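Local coordinates for aminotransferase (Paracoccus denitrificans, PDB 4GRX), which probably transfers amino groups from amines or omega-amino acids to keto acids, using pyridoxal phosphate held as a Schiff base on a lysine, at residues 291-295 / 307-312. Sequence-based numbering, arbitrary orientation.
Sequences DAIIS and GAVILG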
ATOM      1  N   ASP A 291       9.896 -18.468  -9.997  1.00 27.84           N
ATOM      2  CA  ASP A 291       8.580 -19.033  -9.878  1.00 27.93           C
ATOM      3  C   ASP A 291       7.525 -17.926  -9.869  1.00 27.16           C
ATOM      4  O   ASP A 291       6.362 -18.176 -10.158  1.00 27.61           O
ATOM      5  CB  ASP A 291       8.493 -19.865  -8.610  1.00 27.92           C
ATOM      6  CG  ASP A 291       9.493 -21.002  -8.588  1.00 29.09           C
ATOM      7  OD1 ASP A 291       9.498 -21.789  -9.562  1.00 30.70           O
ATOM      8  OD2 ASP A 291      10.256 -21.134  -7.588  1.00 28.46           O
ATOM      9  N   ALA A 292       7.931 -16.708  -9.529  1.00 26.12           N
ATOM     10  CA  ALA A 292       7.040 -15.544  -9.566  1.00 26.00           C
ATOM     11  C   ALA A 292       7.827 -14.235  -9.674  1.00 25.49           C
ATOM     12  O   ALA A 292       9.045 -14.219  -9.469  1.00 25.26           O
ATOM     13  CB  ALA A 292       6.130 -15.516  -8.349  1.00 25.41           C
ATOM     14  N   ILE A 293       7.130 -13.150 -10.001  1.00 25.42           N
ATOM     15  CA  ILE A 293       7.756 -11.844 -10.155  1.00 25.28           C
ATOM     16  C   ILE A 293       6.975 -10.758  -9.417  1.00 25.09           C
ATOM     17  O   ILE A 293       5.746 -10.704  -9.491  1.00 25.47           O
ATOM     18  CB  ILE A 293       7.917 -11.493 -11.650  1.00 26.01           C
ATOM     19  CG1 ILE A 293       9.128 -12.235 -12.208  1.00 26.55           C
ATOM     20  CG2 ILE A 293       8.058  -9.989 -11.876  1.00 25.65           C
ATOM     21  CD1 ILE A 293       9.283 -12.149 -13.710  1.00 27.58           C
ATOM     22  N   ILE A 294       7.697  -9.904  -8.701  1.00 24.85           N
ATOM     23  CA  ILE A 294       7.088  -8.763  -8.029  1.00 25.04           C
ATOM     24  C   ILE A 294       7.463  -7.518  -8.815  1.00 26.07           C
ATOM     25  O   ILE A 294       8.641  -7.210  -8.975  1.00 25.96           O
ATOM     26  CB  ILE A 294       7.567  -8.624  -6.560  1.00 24.03           C
ATOM     27  CG1 ILE A 294       7.462  -9.944  -5.817  1.00 23.50           C
ATOM     28  CG2 ILE A 294       6.769  -7.558  -5.824  1.00 23.96           C
ATOM     29  CD1 ILE A 294       6.064 -10.510  -5.763  1.00 23.69           C
ATOM     30  N   SER A 295       6.458  -6.808  -9.309  1.00 27.42           N
ATOM     31  CA  SER A 295       6.686  -5.641 -10.154  1.00 28.37           C
ATOM     32  C   SER A 295       6.018  -4.380  -9.601  1.00 29.25           C
ATOM     33  O   SER A 295       4.977  -4.458  -8.948  1.00 29.32           O
ATOM     34  CB  SER A 295       6.183  -5.930 -11.566  1.00 29.32           C
ATOM     35  OG  SER A 295       5.778  -4.747 -12.234  1.00 29.79           O
ATOM     36  N   GLY A 307       1.206  -1.854  -7.946  1.00 31.47           N
ATOM     37  CA  GLY A 307       2.028  -3.040  -7.733  1.00 29.52           C
ATOM     38  C   GLY A 307       1.401  -4.265  -8.375  1.00 29.03           C
ATOM     39  O   GLY A 307       0.181  -4.350  -8.532  1.00 29.23           O
ATOM     40  N   ALA A 308       2.244  -5.219  -8.749  1.00 28.65           N
ATOM     41  CA  ALA A 308       1.769  -6.466  -9.338  1.00 29.10           C
ATOM     42  C   ALA A 308       2.592  -7.663  -8.908  1.00 28.70           C
ATOM     43  O   ALA A 308       3.831  -7.649  -8.944  1.00 28.54           O
ATOM     44  CB  ALA A 308       1.735  -6.377 -10.850  1.00 29.17           C
ATOM     45  N   VAL A 309       1.873  -8.700  -8.505  1.00 28.76           N
ATOM     46  CA  VAL A 309       2.436 -10.016  -8.280  1.00 28.18           C
ATOM     47  C   VAL A 309       2.063 -10.826  -9.523  1.00 29.14           C
ATOM     48  O   VAL A 309       0.860 -10.981  -9.814  1.00 29.84           O
ATOM     49  CB  VAL A 309       1.819 -10.636  -7.009  1.00 27.99           C
ATOM     50  CG1 VAL A 309       2.158 -12.117  -6.874  1.00 28.15           C
ATOM     51  CG2 VAL A 309       2.272  -9.862  -5.784  1.00 26.95           C
ATOM     52  N   ILE A 310       3.081 -11.290 -10.267  1.00 28.82           N
ATOM     53  CA  ILE A 310       2.886 -12.179 -11.426  1.00 29.80           C
ATOM     54  C   ILE A 310       3.338 -13.626 -11.155  1.00 29.73           C
ATOM     55  O   ILE A 310       4.533 -13.933 -11.191  1.00 29.62           O
ATOM     56  CB  ILE A 310       3.639 -11.689 -12.680  1.00 30.42           C
ATOM     57  CG1 ILE A 310       3.414 -10.195 -12.920  1.00 30.41           C
ATOM     58  CG2 ILE A 310       3.209 -12.501 -13.901  1.00 31.51           C
ATOM     59  CD1 ILE A 310       4.300  -9.620 -14.011  1.00 30.50           C
ATOM     60  N   LEU A 311       2.388 -14.515 -10.901  1.00 29.89           N
ATOM     61  CA  LEU A 311       2.722 -15.920 -10.658  1.00 29.93           C
ATOM     62  C   LEU A 311       3.017 -16.674 -11.959  1.00 30.93           C
ATOM     63  O   LEU A 311       2.207 -16.635 -12.894  1.00 32.30           O
ATOM     64  CB  LEU A 311       1.580 -16.613  -9.913  1.00 30.25           C
ATOM     65  CG  LEU A 311       1.122 -16.024  -8.577  1.00 29.41           C
ATOM     66  CD1 LEU A 311      -0.217 -16.620  -8.164  1.00 30.19           C
ATOM     67  CD2 LEU A 311       2.168 -16.233  -7.492  1.00 28.34           C
ATOM     68  N   GLY A 312       4.167 -17.350 -12.017  1.00 30.36           N
ATOM     69  CA  GLY A 312       4.490 -18.273 -13.118  1.00 31.73           C
ATOM     70  C   GLY A 312       3.527 -19.461 -13.130  1.00 32.99           C
ATOM     71  O   GLY A 312       2.771 -19.652 -12.167  1.00 32.99           O
TER
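Ile293 and Ile310 face each other as a hydrogen-bonded pair in an antiparallel beta hairpin, part of the mixed seven-stranded sheet of the large domain of a fold-type I, pyridoxal-phosphate-dependent aminotransferase. Ile310 N gives a nearly straight bond to Ile293 O (174°), while the return bond, Ile293 N to Ile310 O, is more bent and reaches the oxygen from outside the carbonyl plane. Ser295 and Ala308 form the second such pair: Ser295 N meets Ala308 O at 2.8 Å, and Ala308 N is taken by Ser295 O. In the alternate pairs the backbone of Ile294 and Ala292 turns outward to Ser267 on strand 265-268, and Ile294 also to Glu269, so both edges of strand 292-295 are used. At the far end Gly312, the N-cap residue of helix 313-324, donates its N-H to Asp291 O, which a CB there would crowd; the Asp291 carboxylate turns elsewhere, accepting Met265 N through OD2. Beta-branched Ile294 and Val309 suit an extended backbone and a buried, apolar face: they pack side by side against helix 129-146, where both touch Met136. With CG1 beside its backbone N and chi2 bent to -59°, Ile294 brings CD1 to 3.8 Å from Val309 CG2.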